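Local coordinates for septation protein imp2 (Schizosaccharomyces pombe, PDB 5C1F) that links the cytokinetic cytoskeleton to membrane phospholipids through its F-BAR domain and takes part in disassembling the medial ring during septation, at residues 126-131 / 197-202; 72-77 / 249-254; 102-107 / 219-224. One frame throughout, in Å; residues are numbered along the deposited sequence. Where two conformers were deposited one is given.

Interaction 1 (126-131 / 197-202); sequences HKDKLS and YARWTN
Lys129 runs out from helix 126-131 into the angle between the rings of Tyr197 and Trp200 on helix 197-202, and shows how a long aliphatic amine can serve as both apolar packing and charge. With CG anti to the backbone N (chi1 177°) and every later torsion near 180°, the chain is fully extended across the gap between the helices. CB starts it toward the partner helix. CG lies above the CD1-CE1 side of the Tyr197 ring, 3.8 Å from CE1. CD passes over the five-membered ring of Trp200, 3.9 Å from that ring's centroid, a CH-pi contact, and CE makes a second one over the face of Tyr197, 3.5 Å from CZ. At the tip, NZ lies over the five-membered ring of Trp200, 4.0 Å from the centroid, in a cation-pi contact; its approach to Tyr197 is longer and off-centre. The same ammonium forms a salt bridge with Asp17, whose other carboxylate oxygen is hydrogen-bonded to His126 NE2.

His126 lies alongside Trp200, its CD2 3.5 Å from Trp200 CH2, with the ring planes inclined at 53°. Farther out, Arg199 and Asp128 form a salt bridge at the guanidinium edge, NH2 3.3 Å from OD2, whose hydrogen bond is weak and bent; Ser196 OG also hydrogen-bonds OD2. The helices are antiparallel neighbours in the F-BAR bundle, their local axes 9.6 Å apart at closest approach. With aromatic faces and a carboxylate around it, the buried Lys129 ammonium is probably stabilised in its charged form.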
loop_
_atom_site.group_PDB
_atom_site.type_symbol
_atom_site.label_atom_id
_atom_site.label_comp_id
_atom_site.label_asym_id
_atom_site.label_seq_id
_atom_site.Cartn_x
_atom_site.Cartn_y
_atom_site.Cartn_z
ATOM N N HIS A 126 -33.063 -41.813 2.472
ATOM C CA HIS A 126 -32.776 -42.099 3.872
ATOM C C HIS A 126 -34.053 -42.146 4.713
ATOM O O HIS A 126 -34.195 -43.003 5.586
ATOM C CB HIS A 126 -31.812 -41.057 4.435
ATOM C CG HIS A 126 -31.260 -41.409 5.781
ATOM N ND1 HIS A 126 -31.653 -40.769 6.937
ATOM C CD2 HIS A 126 -30.345 -42.333 6.154
ATOM C CE1 HIS A 126 -31.001 -41.286 7.965
ATOM N NE2 HIS A 126 -30.202 -42.237 7.517
ATOM N N LYS A 127 -34.978 -41.227 4.447
ATOM C CA LYS A 127 -36.250 -41.199 5.166
ATOM C C LYS A 127 -37.067 -42.454 4.889
ATOM O O LYS A 127 -37.718 -42.988 5.789
ATOM C CB LYS A 127 -37.063 -39.958 4.796
ATOM C CG LYS A 127 -36.702 -38.711 5.593
ATOM C CD LYS A 127 -37.631 -37.552 5.251
ATOM C CE LYS A 127 -37.334 -36.320 6.096
ATOM N NZ LYS A 127 -35.958 -35.810 5.863
ATOM N N ASP A 128 -37.032 -42.919 3.643
ATOM C CA ASP A 128 -37.740 -44.136 3.265
ATOM C C ASP A 128 -37.105 -45.353 3.930
ATOM O O ASP A 128 -37.804 -46.274 4.346
ATOM C CB ASP A 128 -37.753 -44.307 1.744
ATOM C CG ASP A 128 -38.588 -45.496 1.297
ATOM O OD1 ASP A 128 -39.829 -45.367 1.247
ATOM O OD2 ASP A 128 -38.004 -46.556 0.987
ATOM N N LYS A 129 -35.779 -45.346 4.031
ATOM C CA LYS A 129 -35.051 -46.435 4.674
ATOM C C LYS A 129 -35.460 -46.575 6.134
ATOM O O LYS A 129 -35.731 -47.674 6.612
ATOM C CB LYS A 129 -33.542 -46.214 4.574
ATOM C CG LYS A 129 -32.717 -47.275 5.289
ATOM C CD LYS A 129 -31.289 -46.804 5.514
ATOM C CE LYS A 129 -30.523 -47.767 6.410
ATOM N NZ LYS A 129 -29.200 -47.220 6.826
ATOM N N LEU A 130 -35.508 -45.452 6.842
ATOM C CA LEU A 130 -35.923 -45.468 8.237
ATOM C C LEU A 130 -37.413 -45.778 8.351
ATOM O O LEU A 130 -37.847 -46.422 9.306
ATOM C CB LEU A 130 -35.595 -44.134 8.912
ATOM C CG LEU A 130 -34.106 -43.771 8.955
ATOM C CD1 LEU A 130 -33.890 -42.418 9.620
ATOM C CD2 LEU A 130 -33.302 -44.857 9.659
ATOM N N SER A 131 -38.190 -45.330 7.370
ATOM C CA SER A 131 -39.630 -45.570 7.370
ATOM C C SER A 131 -39.951 -47.059 7.261
ATOM O O SER A 131 -40.780 -47.576 8.014
ATOM C CB SER A 131 -40.305 -44.809 6.232
ATOM O OG SER A 131 -41.706 -45.026 6.240
ATOM N N TYR A 197 -32.845 -50.930 1.671
ATOM C CA TYR A 197 -31.424 -50.985 2.004
ATOM C C TYR A 197 -30.563 -51.119 0.752
ATOM O O TYR A 197 -29.489 -50.522 0.662
ATOM C CB TYR A 197 -31.136 -52.148 2.956
ATOM C CG TYR A 197 -31.188 -51.780 4.420
ATOM C CD1 TYR A 197 -32.349 -51.279 4.990
ATOM C CD2 TYR A 197 -30.078 -51.951 5.238
ATOM C CE1 TYR A 197 -32.401 -50.947 6.332
ATOM C CE2 TYR A 197 -30.120 -51.622 6.581
ATOM C CZ TYR A 197 -31.284 -51.121 7.122
ATOM O OH TYR A 197 -31.335 -50.793 8.457
ATOM N N ALA A 198 -31.033 -51.918 -0.202
ATOM C CA ALA A 198 -30.324 -52.102 -1.461
ATOM C C ALA A 198 -30.251 -50.783 -2.216
ATOM O O ALA A 198 -29.205 -50.421 -2.754
ATOM C CB ALA A 198 -31.000 -53.165 -2.310
ATOM N N ARG A 199 -31.369 -50.065 -2.245
ATOM C CA ARG A 199 -31.420 -48.768 -2.903
ATOM C C ARG A 199 -30.572 -47.750 -2.151
ATOM O O ARG A 199 -29.924 -46.896 -2.759
ATOM C CB ARG A 199 -32.864 -48.274 -3.021
ATOM C CG ARG A 199 -33.714 -49.082 -3.990
ATOM C CD ARG A 199 -35.014 -48.365 -4.320
ATOM N NE ARG A 199 -35.799 -48.075 -3.124
ATOM C CZ ARG A 199 -36.774 -48.853 -2.664
ATOM N NH1 ARG A 199 -37.091 -49.973 -3.301
ATOM N NH2 ARG A 199 -37.435 -48.510 -1.566
ATOM N N TRP A 200 -30.572 -47.857 -0.826
ATOM C CA TRP A 200 -29.796 -46.955 0.018
ATOM C C TRP A 200 -28.294 -47.103 -0.209
ATOM O O TRP A 200 -27.576 -46.110 -0.315
ATOM C CB TRP A 200 -30.118 -47.193 1.492
ATOM C CG TRP A 200 -29.104 -46.587 2.404
ATOM C CD1 TRP A 200 -28.168 -47.247 3.143
ATOM C CD2 TRP A 200 -28.902 -45.192 2.650
ATOM N NE1 TRP A 200 -27.403 -46.348 3.847
ATOM C CE2 TRP A 200 -27.834 -45.080 3.561
ATOM C CE3 TRP A 200 -29.526 -44.027 2.194
ATOM C CZ2 TRP A 200 -27.376 -43.848 4.024
ATOM C CZ3 TRP A 200 -29.069 -42.807 2.655
ATOM C CH2 TRP A 200 -28.005 -42.727 3.561
ATOM N N THR A 201 -27.831 -48.347 -0.270
ATOM C CA THR A 201 -26.420 -48.644 -0.489
ATOM C C THR A 201 -25.918 -48.040 -1.797
ATOM O O THR A 201 -24.837 -47.451 -1.845
ATOM C CB THR A 201 -26.165 -50.167 -0.495
ATOM O OG1 THR A 201 -26.400 -50.699 0.816
ATOM C CG2 THR A 201 -24.735 -50.477 -0.909
ATOM N N ASN A 202 -26.715 -48.175 -2.852
ATOM C CA ASN A 202 -26.349 -47.631 -4.156
ATOM C C ASN A 202 -26.378 -46.109 -4.191
ATOM O O ASN A 202 -25.518 -45.476 -4.800
ATOM C CB ASN A 202 -27.274 -48.183 -5.241
ATOM C CG ASN A 202 -26.759 -49.475 -5.841
ATOM O OD1 ASN A 202 -25.552 -49.658 -6.003
ATOM N ND2 ASN A 202 -27.673 -50.380 -6.175
#

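Interaction 2 (72-77 / 249-254); sequences KESVQV and KNLEQC
The hydroxyl of Ser74 has two oxygens within hydrogen-bonding distance, OD1 of Asn250 across the contact, 2.9 Å from OG, and the backbone O of Cys70 one turn earlier in its own helix. The setting is the elongated helical bundle of the F-BAR domain, at the place where helix 69-155 begins and helix 162-252 ends, so a polar grip joins the start of one long helix to the last turn of another.

Asn250 reaches over with its CG turned away from its own backbone N (chi1 -178°), which carries the amide across to Ser74 and Val77. Its OD1 settles close to the Ser74 backbone as well, 3.2 Å from CA. Val77 CG2 lies over one face of the amide, 3.7 Å from ND2, while Val77 CG1 packs at 4.0 Å from the Asn250 CB. A water extends the polar side: it donates to Glu73 OE1 at 2.7 Å and accepts a weak bond from Asn250 ND2. The amide thus has a hydroxyl at its oxygen, a water at its nitrogen and a valine methyl over one face.

Leu251 CD2 also packs on Ser74, against CB and OG, each 3.7 Å away, and Met226 of the second subunit packs against both Ser74 and Leu251. Just past the helix end, Cys254 forms a disulfide with Cys70, which ties the same two helix ends covalently. Cys254 SG lies 4.0 Å from Ser74 OG, so the disulfide sulfur and the serine hydroxyl are neighbours.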
loop_
_atom_site.group_PDB
_atom_site.type_symbol
_atom_site.label_atom_id
_atom_site.label_comp_id
_atom_site.label_asym_id
_atom_site.label_seq_id
_atom_site.Cartn_x
_atom_site.Cartn_y
_atom_site.Cartn_z
ATOM N N LYS A 72 13.590 20.073 -11.932
ATOM C CA LYS A 72 12.146 20.279 -11.891
ATOM C C LYS A 72 11.430 19.158 -12.642
ATOM O O LYS A 72 10.387 18.672 -12.204
ATOM C CB LYS A 72 11.768 21.637 -12.486
ATOM C CG LYS A 72 10.278 21.954 -12.396
ATOM C CD LYS A 72 9.930 23.248 -13.124
ATOM C CE LYS A 72 8.433 23.546 -13.048
ATOM N NZ LYS A 72 8.077 24.847 -13.695
ATOM N N GLU A 73 12.000 18.748 -13.770
ATOM C CA GLU A 73 11.431 17.663 -14.563
ATOM C C GLU A 73 11.429 16.359 -13.779
ATOM O O GLU A 73 10.465 15.597 -13.827
ATOM C CB GLU A 73 12.199 17.488 -15.874
ATOM C CG GLU A 73 11.995 18.631 -16.858
ATOM C CD GLU A 73 12.779 18.454 -18.148
ATOM O OE1 GLU A 73 13.640 17.548 -18.208
ATOM O OE2 GLU A 73 12.533 19.222 -19.103
ATOM N N SER A 74 12.514 16.111 -13.053
ATOM C CA SER A 74 12.638 14.903 -12.250
ATOM C C SER A 74 11.554 14.824 -11.180
ATOM O O SER A 74 10.998 13.757 -10.931
ATOM C CB SER A 74 14.020 14.834 -11.602
ATOM O OG SER A 74 15.026 14.674 -12.587
ATOM N N VAL A 75 11.254 15.954 -10.549
ATOM C CA VAL A 75 10.188 15.992 -9.558
ATOM C C VAL A 75 8.848 15.700 -10.234
ATOM O O VAL A 75 7.990 15.012 -9.678
ATOM C CB VAL A 75 10.135 17.352 -8.835
ATOM C CG1 VAL A 75 8.996 17.381 -7.837
ATOM C CG2 VAL A 75 11.461 17.631 -8.137
ATOM N N GLN A 76 8.681 16.209 -11.448
ATOM C CA GLN A 76 7.456 15.959 -12.191
ATOM C C GLN A 76 7.354 14.495 -12.607
ATOM O O GLN A 76 6.296 13.879 -12.478
ATOM C CB GLN A 76 7.375 16.873 -13.410
ATOM C CG GLN A 76 7.114 18.315 -13.040
ATOM C CD GLN A 76 7.001 19.221 -14.247
ATOM O OE1 GLN A 76 7.332 18.831 -15.368
ATOM N NE2 GLN A 76 6.532 20.442 -14.023
ATOM N N VAL A 77 8.458 13.945 -13.100
ATOM C CA VAL A 77 8.521 12.535 -13.461
ATOM C C VAL A 77 8.260 11.661 -12.238
ATOM O O VAL A 77 7.522 10.677 -12.307
ATOM C CB VAL A 77 9.885 12.178 -14.084
ATOM C CG1 VAL A 77 10.089 10.671 -14.122
ATOM C CG2 VAL A 77 9.995 12.770 -15.485
ATOM N N LYS A 249 16.143 6.351 -14.160
ATOM C CA LYS A 249 16.655 6.602 -15.506
ATOM C C LYS A 249 16.591 8.088 -15.823
ATOM O O LYS A 249 17.494 8.636 -16.447
ATOM C CB LYS A 249 15.876 5.806 -16.555
ATOM C CG LYS A 249 16.100 4.311 -16.473
ATOM C CD LYS A 249 17.578 3.969 -16.557
ATOM C CE LYS A 249 17.807 2.477 -16.369
ATOM N NZ LYS A 249 19.255 2.131 -16.420
ATOM N N ASN A 250 15.521 8.734 -15.375
ATOM C CA ASN A 250 15.371 10.170 -15.556
ATOM C C ASN A 250 16.397 10.949 -14.739
ATOM O O ASN A 250 16.957 11.943 -15.205
ATOM C CB ASN A 250 13.958 10.604 -15.175
ATOM C CG ASN A 250 13.728 12.082 -15.389
ATOM O OD1 ASN A 250 13.801 12.875 -14.453
ATOM N ND2 ASN A 250 13.450 12.462 -16.632
ATOM N N LEU A 251 16.643 10.486 -13.518
ATOM C CA LEU A 251 17.625 11.115 -12.643
ATOM C C LEU A 251 19.040 10.971 -13.202
ATOM O O LEU A 251 19.838 11.907 -13.133
ATOM C CB LEU A 251 17.542 10.520 -11.236
ATOM C CG LEU A 251 16.284 10.880 -10.437
ATOM C CD1 LEU A 251 16.138 10.003 -9.201
ATOM C CD2 LEU A 251 16.302 12.351 -10.042
ATOM N N GLU A 252 19.341 9.800 -13.757
ATOM C CA GLU A 252 20.637 9.555 -14.392
ATOM C C GLU A 252 20.931 10.550 -15.512
ATOM O O GLU A 252 22.080 10.931 -15.726
ATOM C CB GLU A 252 20.701 8.133 -14.951
ATOM C CG GLU A 252 20.892 7.048 -13.911
ATOM C CD GLU A 252 20.954 5.659 -14.527
ATOM O OE1 GLU A 252 20.654 5.525 -15.733
ATOM O OE2 GLU A 252 21.306 4.702 -13.806
ATOM N N GLN A 253 19.890 10.961 -16.227
ATOM C CA GLN A 253 20.050 11.866 -17.363
ATOM C C GLN A 253 19.988 13.337 -16.960
ATOM O O GLN A 253 20.115 14.223 -17.803
ATOM C CB GLN A 253 18.983 11.577 -18.419
ATOM C CG GLN A 253 19.135 10.223 -19.090
ATOM C CD GLN A 253 20.466 10.080 -19.805
ATOM O OE1 GLN A 253 21.235 9.159 -19.530
ATOM N NE2 GLN A 253 20.742 10.992 -20.733
ATOM N N CYS A 254 19.797 13.595 -15.670
ATOM C CA CYS A 254 19.695 14.964 -15.181
ATOM C C CYS A 254 21.060 15.512 -14.771
ATOM O O CYS A 254 21.580 15.182 -13.708
ATOM C CB CYS A 254 18.717 15.037 -14.008
ATOM S SG CYS A 254 18.401 16.710 -13.420
HETATM O O HOH W 1 12.639 15.064 -18.515
#

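Interaction 3 (102-107 / 219-224); sequences NAFTRY and RHFLKS
An aromatic cluster joins the two long antiparallel helices near the centre of the chain, within the F-BAR bundle, where Phe221 of helix 219-224 inserts its ring between side chains of helix 102-107. The local axes are 11.2 Å apart at closest approach, and Phe221 buries more surface in this contact than any other residue. Its chi1 of 163° swings the ring away from its own backbone N and across to Ala103, Phe104 and Tyr107.

Each neighbour uses a different part of the ring. Tyr107 lies over one face in an offset stack, with centroids 4.7 Å apart and planes only 15° from parallel; its CD1 is 3.8 Å from Phe221 CD2. Phe104 meets Phe221 quite differently: the edge of Phe221 is turned toward the Phe104 face, in an offset edge-to-face pair with planes at 81°, and Phe104 CD1 is 3.9 Å from Phe221 CE2. The far end of Phe221 dips toward the opposite backbone, CZ lying 3.3 Å from Ala103 O, while Ala103 CB touches CE1 at 4.1 Å. Leu222 adds a methyl at the edge of the Phe104 ring, where CD2 is 3.6 Å from CE1.

Helix 18-59 packs against the same group, through Leu37 and Arg38 on Phe104 and Asn34 on Tyr107, making this a junction of three helices. No hydrogen bond crosses between the two segments. Their cohesion therefore rests on dispersion and ring electrostatics, with one stacked and one edge-to-face partner, which probably limits how Phe221 can tilt.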
loop_
_atom_site.group_PDB
_atom_site.type_symbol
_atom_site.label_atom_id
_atom_site.label_comp_id
_atom_site.label_asym_id
_atom_site.label_seq_id
_atom_site.Cartn_x
_atom_site.Cartn_y
_atom_site.Cartn_z
ATOM N N ASN A 102 -14.229 -12.152 -4.123
ATOM C CA ASN A 102 -15.490 -12.572 -4.728
ATOM C C ASN A 102 -15.481 -14.028 -5.183
ATOM O O ASN A 102 -16.536 -14.614 -5.413
ATOM C CB ASN A 102 -15.845 -11.667 -5.907
ATOM C CG ASN A 102 -16.266 -10.276 -5.467
ATOM O OD1 ASN A 102 -16.630 -10.064 -4.308
ATOM N ND2 ASN A 102 -16.218 -9.322 -6.391
ATOM N N ALA A 103 -14.291 -14.607 -5.316
ATOM C CA ALA A 103 -14.174 -16.016 -5.674
ATOM C C ALA A 103 -14.744 -16.885 -4.559
ATOM O O ALA A 103 -15.396 -17.894 -4.821
ATOM C CB ALA A 103 -12.724 -16.386 -5.956
ATOM N N PHE A 104 -14.498 -16.481 -3.315
ATOM C CA PHE A 104 -15.077 -17.159 -2.159
ATOM C C PHE A 104 -16.586 -16.966 -2.127
ATOM O O PHE A 104 -17.327 -17.872 -1.745
ATOM C CB PHE A 104 -14.465 -16.645 -0.853
ATOM C CG PHE A 104 -12.991 -16.888 -0.739
ATOM C CD1 PHE A 104 -12.509 -18.123 -0.338
ATOM C CD2 PHE A 104 -12.085 -15.883 -1.033
ATOM C CE1 PHE A 104 -11.151 -18.352 -0.234
ATOM C CE2 PHE A 104 -10.728 -16.105 -0.932
ATOM C CZ PHE A 104 -10.258 -17.342 -0.530
ATOM N N THR A 105 -17.030 -15.777 -2.525
ATOM C CA THR A 105 -18.453 -15.454 -2.558
ATOM C C THR A 105 -19.182 -16.324 -3.575
ATOM O O THR A 105 -20.250 -16.865 -3.289
ATOM C CB THR A 105 -18.692 -13.970 -2.894
ATOM O OG1 THR A 105 -18.078 -13.145 -1.897
ATOM C CG2 THR A 105 -20.183 -13.667 -2.948
ATOM N N ARG A 106 -18.588 -16.458 -4.759
ATOM C CA ARG A 106 -19.156 -17.278 -5.822
ATOM C C ARG A 106 -19.125 -18.758 -5.446
ATOM O O ARG A 106 -19.981 -19.532 -5.868
ATOM C CB ARG A 106 -18.410 -17.041 -7.144
ATOM C CG ARG A 106 -18.575 -15.625 -7.702
ATOM C CD ARG A 106 -17.936 -15.452 -9.083
ATOM N NE ARG A 106 -16.485 -15.633 -9.065
ATOM C CZ ARG A 106 -15.599 -14.642 -9.001
ATOM N NH1 ARG A 106 -14.303 -14.915 -8.992
ATOM N NH2 ARG A 106 -16.004 -13.379 -8.950
ATOM N N TYR A 107 -18.140 -19.145 -4.642
ATOM C CA TYR A 107 -18.035 -20.516 -4.162
ATOM C C TYR A 107 -19.154 -20.824 -3.170
ATOM O O TYR A 107 -19.771 -21.887 -3.230
ATOM C CB TYR A 107 -16.675 -20.775 -3.509
ATOM C CG TYR A 107 -16.517 -22.207 -3.052
ATOM C CD1 TYR A 107 -16.023 -23.176 -3.912
ATOM C CD2 TYR A 107 -16.889 -22.597 -1.769
ATOM C CE1 TYR A 107 -15.890 -24.490 -3.507
ATOM C CE2 TYR A 107 -16.763 -23.909 -1.355
ATOM C CZ TYR A 107 -16.261 -24.852 -2.228
ATOM O OH TYR A 107 -16.132 -26.160 -1.823
ATOM N N ARG A 219 -10.405 -28.084 -2.223
ATOM C CA ARG A 219 -9.000 -27.902 -1.894
ATOM C C ARG A 219 -8.224 -27.326 -3.073
ATOM O O ARG A 219 -7.324 -26.506 -2.885
ATOM C CB ARG A 219 -8.390 -29.226 -1.431
ATOM C CG ARG A 219 -9.022 -29.739 -0.144
ATOM C CD ARG A 219 -8.289 -30.936 0.432
ATOM N NE ARG A 219 -8.879 -31.344 1.705
ATOM C CZ ARG A 219 -8.389 -31.024 2.898
ATOM N NH1 ARG A 219 -7.281 -30.299 2.993
ATOM N NH2 ARG A 219 -9.003 -31.436 3.999
ATOM N N HIS A 220 -8.573 -27.747 -4.284
ATOM C CA HIS A 220 -7.979 -27.156 -5.478
ATOM C C HIS A 220 -8.375 -25.688 -5.583
ATOM O O HIS A 220 -7.558 -24.840 -5.941
ATOM C CB HIS A 220 -8.404 -27.909 -6.737
ATOM C CG HIS A 220 -7.661 -29.190 -6.958
ATOM N ND1 HIS A 220 -6.323 -29.226 -7.284
ATOM C CD2 HIS A 220 -8.073 -30.480 -6.911
ATOM C CE1 HIS A 220 -5.939 -30.485 -7.423
ATOM N NE2 HIS A 220 -6.982 -31.264 -7.201
ATOM N N PHE A 221 -9.633 -25.398 -5.263
ATOM C CA PHE A 221 -10.133 -24.031 -5.311
ATOM C C PHE A 221 -9.353 -23.118 -4.366
ATOM O O PHE A 221 -8.873 -22.059 -4.768
ATOM C CB PHE A 221 -11.623 -23.987 -4.968
ATOM C CG PHE A 221 -12.118 -22.615 -4.610
ATOM C CD1 PHE A 221 -12.338 -21.665 -5.595
ATOM C CD2 PHE A 221 -12.350 -22.269 -3.287
ATOM C CE1 PHE A 221 -12.786 -20.395 -5.266
ATOM C CE2 PHE A 221 -12.795 -21.002 -2.952
ATOM C CZ PHE A 221 -13.012 -20.064 -3.942
ATOM N N LEU A 222 -9.225 -23.538 -3.112
ATOM C CA LEU A 222 -8.551 -22.729 -2.101
ATOM C C LEU A 222 -7.084 -22.482 -2.447
ATOM O O LEU A 222 -6.573 -21.382 -2.236
ATOM C CB LEU A 222 -8.671 -23.389 -0.724
ATOM C CG LEU A 222 -10.076 -23.318 -0.119
ATOM C CD1 LEU A 222 -10.143 -23.999 1.242
ATOM C CD2 LEU A 222 -10.536 -21.872 -0.018
ATOM N N LYS A 223 -6.415 -23.497 -2.986
ATOM C CA LYS A 223 -5.029 -23.347 -3.428
ATOM C C LYS A 223 -4.895 -22.335 -4.571
ATOM O O LYS A 223 -4.010 -21.480 -4.550
ATOM C CB LYS A 223 -4.454 -24.696 -3.868
ATOM C CG LYS A 223 -4.125 -25.646 -2.724
ATOM C CD LYS A 223 -3.552 -26.957 -3.254
ATOM C CE LYS A 223 -2.332 -26.711 -4.127
ATOM N NZ LYS A 223 -1.846 -27.961 -4.782
ATOM N N SER A 224 -5.775 -22.437 -5.564
ATOM C CA SER A 224 -5.704 -21.572 -6.741
ATOM C C SER A 224 -5.960 -20.108 -6.391
ATOM O O SER A 224 -5.319 -19.215 -6.941
ATOM C CB SER A 224 -6.703 -22.030 -7.810
ATOM O OG SER A 224 -8.040 -21.853 -7.372
#

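Overall arrangement
All three contacts join helix 69-155 to helix 162-252, sampling one antiparallel pair along the length of an elongated F-BAR domain. The centre of interaction 3 lies about 5 Å from that of the chain, with interactions 1 and 2 on opposite sides of the chain's centre; their centres are about 34 Å and 44 Å from that of interaction 3 and about 78 Å from each other. None touches another. Along the sequence they nest, interaction 2 outermost and interaction 1 innermost. The chemistry changes along the pair, from cation-pi packing through an aromatic cluster to a polar, disulfide-tied end. Each contact also has the second subunit within reach: Lys223 NZ, in a segment of interaction 3, hydrogen-bonds Cys254 O, in interaction 2, of the other subunit.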